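Local coordinates for protein 3-oxo-tetronate kinase (Salmonella typhimurium, PDB 3DQQ) that probably catalyses the ATP-dependent phosphorylation of 3-oxo-tetronate to 3-oxo-tetronate 4-phosphate, at residues Q300-Q305 with P311-T316; A293-L298 with F342-A347; A67-L72 with M104-T109; T53-A58 with P146-T151. One frame throughout, in Å; residues are numbered along the deposited sequence.

Interaction 1. Residues Q300-Q305 with P311-T316; sequences QWVLSQ and PMISAT
The ring of P311 is the main bump of this contact, and W301, V302 and Q305 form the hollow that takes it. The contact closes a beta-alpha-beta unit: strand 277-279, helix 288-304, then strand 312-314. P311 comes just before strand 312-314, and its ring points at the end of the helix. W301 bounds one side, with CZ3 3.9 Å from P311 CB. V302 forms the floor, where CG1 lies 3.9 Å from P311 CG. Q305 closes the third side, and its CG comes within 3.8 Å of P311 CG. A second, smaller bump is the tip of I313, which bends back to the helix so that CD1 meets V302 CG2 at 3.4 Å. The two methyl branches of V302 thus serve different partners. Its CG1 is anti to the backbone N (chi1 170°) and faces P311, while CG2 takes I313. L349 of helix 336-351 and V254 of strand 253-257 also touch V302. R278 makes a cation-pi contact with W301. Q305 folds back over the indole: NE2 stands 3.3 Å above the W301 ring plane near its rim and donates to W301 O at 3.0 Å.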
loop_
_atom_site.group_PDB
_atom_site.type_symbol
_atom_site.label_atom_id
_atom_site.label_comp_id
_atom_site.label_asym_id
_atom_site.label_seq_id
_atom_site.Cartn_x
_atom_site.Cartn_y
_atom_site.Cartn_z
ATOM N N GLN A 300 -26.739 -16.378 7.551
ATOM C CA GLN A 300 -28.190 -16.360 7.424
ATOM C C GLN A 300 -28.591 -15.303 6.431
ATOM O O GLN A 300 -29.485 -15.507 5.651
ATOM C CB GLN A 300 -28.850 -16.125 8.785
ATOM C CG GLN A 300 -28.670 -17.306 9.778
ATOM C CD GLN A 300 -29.226 -18.649 9.221
ATOM O OE1 GLN A 300 -28.470 -19.568 8.862
ATOM N NE2 GLN A 300 -30.546 -18.738 9.114
ATOM N N TRP A 301 -27.887 -14.191 6.405
ATOM C CA TRP A 301 -28.213 -13.180 5.427
ATOM C C TRP A 301 -27.957 -13.692 4.009
ATOM O O TRP A 301 -28.818 -13.548 3.140
ATOM C CB TRP A 301 -27.420 -11.912 5.661
ATOM C CG TRP A 301 -27.727 -10.874 4.647
ATOM C CD1 TRP A 301 -28.761 -10.020 4.662
ATOM C CD2 TRP A 301 -26.994 -10.589 3.450
ATOM N NE1 TRP A 301 -28.739 -9.208 3.564
ATOM C CE2 TRP A 301 -27.655 -9.528 2.802
ATOM C CE3 TRP A 301 -25.841 -11.123 2.867
ATOM C CZ2 TRP A 301 -27.211 -8.987 1.609
ATOM C CZ3 TRP A 301 -25.397 -10.583 1.681
ATOM C CH2 TRP A 301 -26.088 -9.521 1.061
ATOM N N VAL A 302 -26.782 -14.273 3.780
ATOM C CA VAL A 302 -26.449 -14.738 2.455
ATOM C C VAL A 302 -27.473 -15.794 2.031
ATOM O O VAL A 302 -28.049 -15.726 0.950
ATOM C CB VAL A 302 -25.026 -15.342 2.365
ATOM C CG1 VAL A 302 -24.859 -16.010 1.023
ATOM C CG2 VAL A 302 -23.938 -14.283 2.571
ATOM N N LEU A 303 -27.713 -16.755 2.911
ATOM C CA LEU A 303 -28.571 -17.888 2.592
ATOM C C LEU A 303 -30.006 -17.463 2.367
ATOM O O LEU A 303 -30.739 -18.085 1.624
ATOM C CB LEU A 303 -28.531 -18.933 3.702
ATOM C CG LEU A 303 -27.182 -19.605 3.893
ATOM C CD1 LEU A 303 -27.118 -20.238 5.266
ATOM C CD2 LEU A 303 -26.898 -20.599 2.776
ATOM N N SER A 304 -30.447 -16.406 3.000
ATOM C CA SER A 304 -31.825 -16.030 2.795
ATOM C C SER A 304 -31.994 -15.090 1.582
ATOM O O SER A 304 -33.101 -14.747 1.231
ATOM C CB SER A 304 -32.390 -15.458 4.081
ATOM O OG SER A 304 -31.848 -14.183 4.296
ATOM N N GLN A 305 -30.918 -14.705 0.907
ATOM C CA GLN A 305 -31.070 -13.956 -0.343
ATOM C C GLN A 305 -31.667 -14.834 -1.414
ATOM O O GLN A 305 -31.692 -16.056 -1.330
ATOM C CB GLN A 305 -29.740 -13.435 -0.887
ATOM C CG GLN A 305 -29.069 -12.434 -0.033
ATOM C CD GLN A 305 -30.008 -11.367 0.426
ATOM O OE1 GLN A 305 -30.422 -10.516 -0.352
ATOM N NE2 GLN A 305 -30.349 -11.405 1.702
ATOM N N PRO A 311 -24.643 -13.357 -3.690
ATOM C CA PRO A 311 -24.433 -12.310 -2.717
ATOM C C PRO A 311 -22.970 -12.104 -2.412
ATOM O O PRO A 311 -22.199 -13.046 -2.461
ATOM C CB PRO A 311 -25.114 -12.863 -1.477
ATOM C CG PRO A 311 -26.105 -13.814 -1.980
ATOM C CD PRO A 311 -25.470 -14.438 -3.149
ATOM N N MET A 312 -22.597 -10.872 -2.100
ATOM C CA MET A 312 -21.213 -10.528 -1.769
ATOM C C MET A 312 -21.088 -10.086 -0.312
ATOM O O MET A 312 -21.925 -9.361 0.218
ATOM C CB MET A 312 -20.719 -9.420 -2.665
ATOM C CG MET A 312 -19.305 -9.007 -2.369
ATOM S SD MET A 312 -18.718 -7.813 -3.571
ATOM C CE MET A 312 -17.747 -8.891 -4.520
ATOM N N ILE A 313 -20.049 -10.559 0.347
ATOM C CA ILE A 313 -19.647 -9.987 1.619
ATOM C C ILE A 313 -18.242 -9.427 1.433
ATOM O O ILE A 313 -17.272 -10.170 1.221
ATOM C CB ILE A 313 -19.732 -11.010 2.716
ATOM C CG1 ILE A 313 -21.198 -11.284 2.943
ATOM C CG2 ILE A 313 -19.042 -10.534 4.018
ATOM C CD1 ILE A 313 -21.363 -12.404 3.816
ATOM N N SER A 314 -18.168 -8.105 1.483
ATOM C CA SER A 314 -16.978 -7.383 1.164
ATOM C C SER A 314 -16.432 -6.704 2.386
ATOM O O SER A 314 -17.181 -6.132 3.148
ATOM C CB SER A 314 -17.296 -6.323 0.124
ATOM O OG SER A 314 -16.214 -5.414 0.003
ATOM N N ALA A 315 -15.115 -6.757 2.536
ATOM C CA ALA A 315 -14.407 -6.106 3.607
ATOM C C ALA A 315 -13.553 -4.983 3.021
ATOM O O ALA A 315 -12.707 -4.412 3.695
ATOM C CB ALA A 315 -13.552 -7.100 4.320
ATOM N N THR A 316 -13.798 -4.624 1.774
ATOM C CA THR A 316 -12.901 -3.691 1.111
ATOM C C THR A 316 -13.159 -2.215 1.528
ATOM O O THR A 316 -12.242 -1.395 1.500
ATOM C CB THR A 316 -12.782 -3.966 -0.457
ATOM O OG1 THR A 316 -13.690 -3.139 -1.166
ATOM C CG2 THR A 316 -12.975 -5.492 -0.842
#

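Interaction 2. Residues A293-L298 with F342-A347; sequences AYAEAL and FSLLAA
L345 and A295 bring the two helices together, with their CA atoms 4.8 Å apart. L345 carries the contact through its CD1 branch. Its CB does not point straight at the other helix. The first torsion puts CG anti to the backbone N (chi1 177°), and this brings the forked end nearer to residues 293-298. From CG, the CD1 branch goes to the neighbouring helix. CD1 lies 3.8 Å from A295 O, over the helix backbone. It is also 4.1 Å from L298 CB and touches the carbonyl carbon of the same residue. The other branch, CD2, turns to I313 on strand 312-314. The side chain thus packs on both the neighbouring helix and the strand. This is helix-on-helix packing in the alpha/beta nucleotide-binding domain, where helices 288-304 and 336-351 both rest on strand 312-314. The axes of the two short helical segments come within 8.6 Å and cross at -43°. The single methyl of A295 lets the helices come close: its CB meets L344 CB at 3.6 Å, at the more exposed edge of the pair. L341, one turn earlier on helix 336-351, touches A295, L298 and Y294. Within its own helix, L298 sends CD1 over the centre of the Y294 ring, 3.8 Å above the plane. The hydroxyl of Y294 is held by a hydrogen bond with D281 N.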
loop_
_atom_site.group_PDB
_atom_site.type_symbol
_atom_site.label_atom_id
_atom_site.label_comp_id
_atom_site.label_asym_id
_atom_site.label_seq_id
_atom_site.Cartn_x
_atom_site.Cartn_y
_atom_site.Cartn_z
ATOM N N ALA A 293 -21.320 -14.510 16.566
ATOM C CA ALA A 293 -22.686 -14.114 16.253
ATOM C C ALA A 293 -22.780 -13.424 14.880
ATOM O O ALA A 293 -23.709 -13.713 14.114
ATOM C CB ALA A 293 -23.224 -13.263 17.333
ATOM N N TYR A 294 -21.799 -12.579 14.543
ATOM C CA TYR A 294 -21.829 -11.813 13.284
ATOM C C TYR A 294 -21.698 -12.751 12.078
ATOM O O TYR A 294 -22.391 -12.598 11.071
ATOM C CB TYR A 294 -20.736 -10.714 13.282
ATOM C CG TYR A 294 -20.809 -9.619 12.203
ATOM C CD1 TYR A 294 -22.013 -9.137 11.727
ATOM C CD2 TYR A 294 -19.656 -9.053 11.690
ATOM C CE1 TYR A 294 -22.067 -8.128 10.761
ATOM C CE2 TYR A 294 -19.702 -8.045 10.722
ATOM C CZ TYR A 294 -20.918 -7.591 10.269
ATOM O OH TYR A 294 -20.985 -6.590 9.323
ATOM N N ALA A 295 -20.827 -13.740 12.197
ATOM C CA ALA A 295 -20.690 -14.770 11.189
ATOM C C ALA A 295 -22.024 -15.483 10.991
ATOM O O ALA A 295 -22.478 -15.652 9.871
ATOM C CB ALA A 295 -19.603 -15.746 11.598
ATOM N N GLU A 296 -22.674 -15.878 12.075
ATOM C CA GLU A 296 -24.027 -16.434 11.953
ATOM C C GLU A 296 -24.989 -15.517 11.214
ATOM O O GLU A 296 -25.730 -15.985 10.354
ATOM C CB GLU A 296 -24.652 -16.717 13.312
ATOM C CG GLU A 296 -24.790 -18.148 13.637
ATOM C CD GLU A 296 -26.011 -18.473 14.515
ATOM O OE1 GLU A 296 -26.670 -19.528 14.259
ATOM O OE2 GLU A 296 -26.324 -17.696 15.471
ATOM N N ALA A 297 -25.011 -14.230 11.591
ATOM C CA ALA A 297 -25.994 -13.305 11.043
ATOM C C ALA A 297 -25.712 -13.175 9.567
ATOM O O ALA A 297 -26.642 -13.221 8.768
ATOM C CB ALA A 297 -25.915 -11.982 11.700
ATOM N N LEU A 298 -24.426 -13.038 9.203
ATOM C CA LEU A 298 -24.075 -12.799 7.815
ATOM C C LEU A 298 -24.332 -14.045 6.974
ATOM O O LEU A 298 -24.607 -13.924 5.790
ATOM C CB LEU A 298 -22.613 -12.330 7.645
ATOM C CG LEU A 298 -22.234 -10.902 8.084
ATOM C CD1 LEU A 298 -20.724 -10.721 7.956
ATOM C CD2 LEU A 298 -22.994 -9.785 7.346
ATOM N N PHE A 342 -14.171 -14.021 8.367
ATOM C CA PHE A 342 -14.307 -14.784 7.126
ATOM C C PHE A 342 -14.125 -16.285 7.341
ATOM O O PHE A 342 -14.776 -17.138 6.708
ATOM C CB PHE A 342 -13.306 -14.302 6.078
ATOM C CG PHE A 342 -13.789 -13.135 5.281
ATOM C CD1 PHE A 342 -14.963 -13.206 4.570
ATOM C CD2 PHE A 342 -13.073 -11.964 5.231
ATOM C CE1 PHE A 342 -15.417 -12.122 3.821
ATOM C CE2 PHE A 342 -13.531 -10.873 4.473
ATOM C CZ PHE A 342 -14.708 -10.967 3.773
ATOM N N SER A 343 -13.227 -16.606 8.250
ATOM C CA SER A 343 -13.006 -17.986 8.610
ATOM C C SER A 343 -14.282 -18.672 9.101
ATOM O O SER A 343 -14.667 -19.702 8.560
ATOM C CB SER A 343 -11.952 -18.058 9.687
ATOM O OG SER A 343 -11.751 -19.391 9.980
ATOM N N LEU A 344 -14.916 -18.095 10.121
ATOM C CA LEU A 344 -16.156 -18.614 10.639
ATOM C C LEU A 344 -17.302 -18.591 9.611
ATOM O O LEU A 344 -18.190 -19.465 9.602
ATOM C CB LEU A 344 -16.593 -17.788 11.825
ATOM C CG LEU A 344 -15.704 -17.815 13.054
ATOM C CD1 LEU A 344 -15.935 -16.539 13.892
ATOM C CD2 LEU A 344 -15.975 -19.095 13.843
ATOM N N LEU A 345 -17.289 -17.574 8.766
ATOM C CA LEU A 345 -18.381 -17.327 7.846
ATOM C C LEU A 345 -18.376 -18.432 6.781
ATOM O O LEU A 345 -19.436 -19.006 6.446
ATOM C CB LEU A 345 -18.217 -15.938 7.228
ATOM C CG LEU A 345 -19.210 -15.504 6.173
ATOM C CD1 LEU A 345 -20.617 -15.798 6.611
ATOM C CD2 LEU A 345 -19.027 -14.025 5.878
ATOM N N ALA A 346 -17.174 -18.764 6.300
ATOM C CA ALA A 346 -17.019 -19.748 5.231
ATOM C C ALA A 346 -17.514 -21.084 5.699
ATOM O O ALA A 346 -18.278 -21.730 5.012
ATOM C CB ALA A 346 -15.560 -19.847 4.775
ATOM N N ALA A 347 -17.096 -21.503 6.888
ATOM C CA ALA A 347 -17.574 -22.804 7.410
ATOM C C ALA A 347 -19.103 -22.833 7.426
ATOM O O ALA A 347 -19.713 -23.753 6.890
ATOM C CB ALA A 347 -17.005 -23.109 8.794
#

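Interaction 3. Residues A67-L72 with M104-T109; sequences AALVWL and MVALDT
L69 reaches A106 and L107 because its CG is anti to the backbone N (chi1 180°). With chi2 at 67° for CD1, CD2 lies roughly anti to CA and becomes the extended tip. L107 is the first residue past helix 96-106. Its CG lies beside its own backbone N (chi1 -77°), which carries the branch point close to L69. CD2 of L69 does all the touching. It meets A106 CB at 3.5 Å and lies 4.1 Å from L107 CG. One methyl group thus packs against the methyl of A106 and the side of L107 together. The backbones stay well apart, with the CA atoms of L69 and A106 separated by 8.4 Å. The contact is small and purely apolar. A106 forms its outer edge, while L69 is buried. A polar link lies beside it: K73, one turn further along the helix of L69, hydrogen-bonds through NZ to A106 O. On the inner side L72 packs on I8 and I49, and M104 and L107 on L219. The contact thus bridges helices 58-74 and 96-106 across one face of the alpha/beta sugar-binding domain. A106 and L107 sit where helix 96-106 stops. L107 leaves helical angles, and D108 follows with positive phi. D108 N bonds to V105 O at 3.1 Å, and T109 N to M104 O at 3.0 Å. This pair of bonds is the signature of a Schellman motif, with D108 as its C-prime residue.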
loop_
_atom_site.group_PDB
_atom_site.type_symbol
_atom_site.label_atom_id
_atom_site.label_comp_id
_atom_site.label_asym_id
_atom_site.label_seq_id
_atom_site.Cartn_x
_atom_site.Cartn_y
_atom_site.Cartn_z
ATOM N N ALA A 67 10.869 -33.544 1.274
ATOM C CA ALA A 67 9.680 -34.272 1.728
ATOM C C ALA A 67 8.705 -34.404 0.537
ATOM O O ALA A 67 8.177 -35.496 0.259
ATOM C CB ALA A 67 9.038 -33.577 2.876
ATOM N N ALA A 68 8.524 -33.315 -0.211
ATOM C CA ALA A 68 7.652 -33.337 -1.381
ATOM C C ALA A 68 8.162 -34.368 -2.370
ATOM O O ALA A 68 7.387 -35.142 -2.908
ATOM C CB ALA A 68 7.575 -31.970 -2.034
ATOM N N LEU A 69 9.477 -34.397 -2.581
ATOM C CA LEU A 69 10.072 -35.319 -3.552
ATOM C C LEU A 69 9.905 -36.772 -3.117
ATOM O O LEU A 69 9.621 -37.626 -3.959
ATOM C CB LEU A 69 11.534 -34.993 -3.765
ATOM C CG LEU A 69 12.274 -35.876 -4.750
ATOM C CD1 LEU A 69 11.756 -35.673 -6.154
ATOM C CD2 LEU A 69 13.790 -35.597 -4.712
ATOM N N VAL A 70 10.043 -37.062 -1.812
ATOM C CA VAL A 70 9.858 -38.418 -1.311
ATOM C C VAL A 70 8.469 -38.870 -1.634
ATOM O O VAL A 70 8.260 -39.991 -2.054
ATOM C CB VAL A 70 10.098 -38.577 0.213
ATOM C CG1 VAL A 70 9.455 -39.930 0.735
ATOM C CG2 VAL A 70 11.608 -38.543 0.555
ATOM N N TRP A 71 7.507 -37.995 -1.482
ATOM C CA TRP A 71 6.165 -38.376 -1.832
ATOM C C TRP A 71 5.965 -38.605 -3.335
ATOM O O TRP A 71 5.367 -39.585 -3.726
ATOM C CB TRP A 71 5.203 -37.322 -1.349
ATOM C CG TRP A 71 3.769 -37.666 -1.556
ATOM C CD1 TRP A 71 2.971 -38.335 -0.714
ATOM C CD2 TRP A 71 2.972 -37.323 -2.689
ATOM N NE1 TRP A 71 1.701 -38.432 -1.237
ATOM C CE2 TRP A 71 1.691 -37.830 -2.466
ATOM C CE3 TRP A 71 3.231 -36.661 -3.884
ATOM C CZ2 TRP A 71 0.666 -37.676 -3.379
ATOM C CZ3 TRP A 71 2.202 -36.502 -4.795
ATOM C CH2 TRP A 71 0.947 -37.001 -4.538
ATOM N N LEU A 72 6.433 -37.688 -4.163
ATOM C CA LEU A 72 6.292 -37.824 -5.600
ATOM C C LEU A 72 6.937 -39.122 -6.068
ATOM O O LEU A 72 6.388 -39.823 -6.903
ATOM C CB LEU A 72 6.950 -36.655 -6.320
ATOM C CG LEU A 72 6.242 -35.309 -6.265
ATOM C CD1 LEU A 72 7.126 -34.178 -6.881
ATOM C CD2 LEU A 72 4.896 -35.460 -6.949
ATOM N N MET A 104 18.843 -32.285 -7.044
ATOM C CA MET A 104 19.751 -32.971 -7.944
ATOM C C MET A 104 20.410 -34.113 -7.215
ATOM O O MET A 104 20.506 -35.231 -7.727
ATOM C CB MET A 104 20.799 -32.010 -8.530
ATOM C CG MET A 104 20.234 -30.876 -9.455
ATOM S SD MET A 104 21.568 -29.729 -9.982
ATOM C CE MET A 104 22.345 -30.925 -11.088
ATOM N N VAL A 105 20.841 -33.873 -5.989
ATOM C CA VAL A 105 21.500 -34.939 -5.247
ATOM C C VAL A 105 20.509 -36.056 -4.936
ATOM O O VAL A 105 20.850 -37.193 -5.084
ATOM C CB VAL A 105 22.155 -34.445 -3.934
ATOM C CG1 VAL A 105 22.477 -35.649 -3.023
ATOM C CG2 VAL A 105 23.372 -33.607 -4.207
ATOM N N ALA A 106 19.292 -35.752 -4.486
ATOM C CA ALA A 106 18.284 -36.800 -4.208
ATOM C C ALA A 106 17.920 -37.584 -5.464
ATOM O O ALA A 106 17.593 -38.738 -5.359
ATOM C CB ALA A 106 17.078 -36.247 -3.603
ATOM N N LEU A 107 17.992 -36.983 -6.652
ATOM C CA LEU A 107 17.623 -37.673 -7.884
ATOM C C LEU A 107 18.852 -38.259 -8.586
ATOM O O LEU A 107 18.804 -38.751 -9.721
ATOM C CB LEU A 107 16.904 -36.703 -8.799
ATOM C CG LEU A 107 15.440 -36.416 -8.427
ATOM C CD1 LEU A 107 14.983 -35.158 -9.171
ATOM C CD2 LEU A 107 14.541 -37.554 -8.750
ATOM N N ASP A 108 19.967 -38.218 -7.885
ATOM C CA ASP A 108 21.251 -38.601 -8.433
ATOM C C ASP A 108 21.451 -38.101 -9.885
ATOM O O ASP A 108 21.762 -38.893 -10.770
ATOM C CB ASP A 108 21.409 -40.103 -8.321
ATOM C CG ASP A 108 22.853 -40.569 -8.545
ATOM O OD1 ASP A 108 23.761 -40.000 -7.894
ATOM O OD2 ASP A 108 23.112 -41.528 -9.353
ATOM N N THR A 109 21.260 -36.804 -10.109
ATOM C CA THR A 109 21.513 -36.178 -11.392
ATOM C C THR A 109 22.597 -35.069 -11.273
ATOM O O THR A 109 22.679 -34.373 -10.265
ATOM C CB THR A 109 20.187 -35.583 -12.050
ATOM O OG1 THR A 109 20.560 -34.826 -13.192
ATOM C CG2 THR A 109 19.483 -34.585 -11.207
#

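Interaction 4. Residues T53-A58 with P146-T151; sequences TRSCPA and PINPMT
S55 touches I147 where two connecting loops of the alpha/beta sugar-binding domain pass each other. One loop runs from strand 46-50 to helix 58-74, with P57 at the N-cap position of that helix. The other leads from strand 135-136 to helix 155-160. The direct contact is thin: S55 OG lies 3.6 Å from I147 CG2, and S55 CB is 4.2 Å from the same methyl. The first torsion of I147 (chi1 -61°) leaves CG2 anti to its backbone N, and that branch meets the serine. The two CA atoms are still 7.9 Å apart, so the contact is made by the serine side chain and the beta-branch methyl of I147. This is the closest part of the contact, yet both residues are exposed. I147 also packs on Y329 of the second subunit, and P146 on L322 of that subunit.

N148 forms the buried side, where the approach to S55 is looser. It packs on D89. R54 NH1 forms a salt bridge with D10 OD1. N95 ND2 hydrogen-bonds to both T53 O and C56 O, tying the loop around S55 into the domain. The side chain of I147 is about 12 Å from that of E363, a probable ATP-binding residue. In the second loop, H145 ND1 is hydrogen-bonded to both I147 N and N148 N.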
loop_
_atom_site.group_PDB
_atom_site.type_symbol
_atom_site.label_atom_id
_atom_site.label_comp_id
_atom_site.label_asym_id
_atom_site.label_seq_id
_atom_site.Cartn_x
_atom_site.Cartn_y
_atom_site.Cartn_z
ATOM N N THR A 53 8.112 -21.795 0.512
ATOM C CA THR A 53 9.520 -21.946 0.581
ATOM C C THR A 53 10.261 -20.876 -0.233
ATOM O O THR A 53 11.452 -20.899 -0.314
ATOM C CB THR A 53 9.875 -23.372 0.122
ATOM O OG1 THR A 53 9.233 -23.622 -1.129
ATOM C CG2 THR A 53 9.400 -24.435 1.176
ATOM N N ARG A 54 9.576 -19.901 -0.793
ATOM C CA ARG A 54 10.290 -18.847 -1.500
ATOM C C ARG A 54 11.242 -18.021 -0.632
ATOM O O ARG A 54 12.353 -17.769 -1.058
ATOM C CB ARG A 54 9.333 -17.935 -2.194
ATOM C CG ARG A 54 10.028 -16.838 -2.930
ATOM C CD ARG A 54 9.083 -16.095 -3.823
ATOM N NE ARG A 54 8.462 -16.994 -4.775
ATOM C CZ ARG A 54 7.582 -16.620 -5.683
ATOM N NH1 ARG A 54 7.090 -17.489 -6.520
ATOM N NH2 ARG A 54 7.230 -15.362 -5.768
ATOM N N SER A 55 10.825 -17.637 0.577
ATOM C CA SER A 55 11.626 -16.752 1.464
ATOM C C SER A 55 12.032 -17.267 2.822
ATOM O O SER A 55 12.773 -16.588 3.507
ATOM C CB SER A 55 10.902 -15.453 1.744
ATOM O OG SER A 55 10.461 -14.896 0.536
ATOM N N CYS A 56 11.550 -18.418 3.251
ATOM C CA CYS A 56 11.973 -18.958 4.518
ATOM C C CYS A 56 13.473 -19.366 4.459
ATOM O O CYS A 56 14.088 -19.370 3.389
ATOM C CB CYS A 56 11.128 -20.174 4.799
ATOM S SG CYS A 56 11.488 -21.452 3.630
ATOM N N PRO A 57 14.064 -19.721 5.593
ATOM C CA PRO A 57 15.447 -20.161 5.561
ATOM C C PRO A 57 15.666 -21.349 4.614
ATOM O O PRO A 57 14.761 -22.207 4.458
ATOM C CB PRO A 57 15.720 -20.608 7.007
ATOM C CG PRO A 57 14.689 -19.943 7.827
ATOM C CD PRO A 57 13.498 -19.734 6.952
ATOM N N ALA A 58 16.875 -21.412 4.042
ATOM C CA ALA A 58 17.245 -22.399 3.073
ATOM C C ALA A 58 16.980 -23.783 3.604
ATOM O O ALA A 58 16.428 -24.632 2.890
ATOM C CB ALA A 58 18.698 -22.252 2.714
ATOM N N PRO A 146 10.504 -5.466 -2.119
ATOM C CA PRO A 146 10.526 -5.446 -0.660
ATOM C C PRO A 146 11.284 -6.592 -0.018
ATOM O O PRO A 146 11.969 -6.371 0.986
ATOM C CB PRO A 146 9.053 -5.555 -0.281
ATOM C CG PRO A 146 8.285 -5.119 -1.459
ATOM C CD PRO A 146 9.128 -5.373 -2.656
ATOM N N ILE A 147 11.140 -7.808 -0.543
ATOM C CA ILE A 147 11.726 -9.005 0.113
ATOM C C ILE A 147 13.018 -9.437 -0.564
ATOM O O ILE A 147 14.024 -9.713 0.106
ATOM C CB ILE A 147 10.740 -10.215 0.136
ATOM C CG1 ILE A 147 9.468 -9.859 0.917
ATOM C CG2 ILE A 147 11.404 -11.439 0.735
ATOM C CD1 ILE A 147 8.423 -9.134 0.051
ATOM N N ASN A 148 12.981 -9.495 -1.899
ATOM C CA ASN A 148 14.138 -9.920 -2.677
ATOM C C ASN A 148 14.434 -8.982 -3.838
ATOM O O ASN A 148 14.179 -9.313 -4.988
ATOM C CB ASN A 148 13.991 -11.384 -3.123
ATOM C CG ASN A 148 12.599 -11.734 -3.510
ATOM O OD1 ASN A 148 12.085 -11.213 -4.500
ATOM N ND2 ASN A 148 11.965 -12.619 -2.729
ATOM N N PRO A 149 15.036 -7.821 -3.520
ATOM C CA PRO A 149 15.376 -6.832 -4.546
ATOM C C PRO A 149 16.426 -7.435 -5.474
ATOM O O PRO A 149 17.380 -8.034 -5.009
ATOM C CB PRO A 149 15.986 -5.666 -3.734
ATOM C CG PRO A 149 16.509 -6.312 -2.455
ATOM C CD PRO A 149 15.518 -7.416 -2.173
ATOM N N MET A 150 16.254 -7.251 -6.776
ATOM C CA MET A 150 17.089 -7.910 -7.759
ATOM C C MET A 150 17.916 -6.838 -8.472
ATOM O O MET A 150 17.402 -6.073 -9.278
ATOM C CB MET A 150 16.211 -8.682 -8.735
ATOM C CG MET A 150 15.221 -9.626 -8.094
ATOM S SD MET A 150 15.814 -11.064 -7.091
ATOM C CE MET A 150 16.617 -11.990 -8.449
ATOM N N THR A 151 19.205 -6.770 -8.162
ATOM C CA THR A 151 20.059 -5.733 -8.711
ATOM C C THR A 151 21.068 -6.274 -9.765
ATOM O O THR A 151 22.027 -5.621 -10.090
ATOM C CB THR A 151 20.794 -5.017 -7.547
ATOM O OG1 THR A 151 21.795 -5.881 -7.001
ATOM C CG2 THR A 151 19.806 -4.571 -6.427
#

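How the interactions relate
Interactions 1 and 2 belong to one buried core in the nucleotide-binding domain. Both use helix 288-304, and their centres are 10 Å apart. I313 is the residue they share, since it packs on side chains of both. A315 and F342 add a further touch between the two. Interactions 3 and 4 lie in the sugar-binding domain, and their nearest atoms are about 8 Å apart. Interaction 3 is apolar like the first two, but smaller and only partly buried. Interaction 4 joins loops rather than helices or strands. It is the one of the four that the second subunit reaches. No hydrogen bond crosses between the segments in any of them.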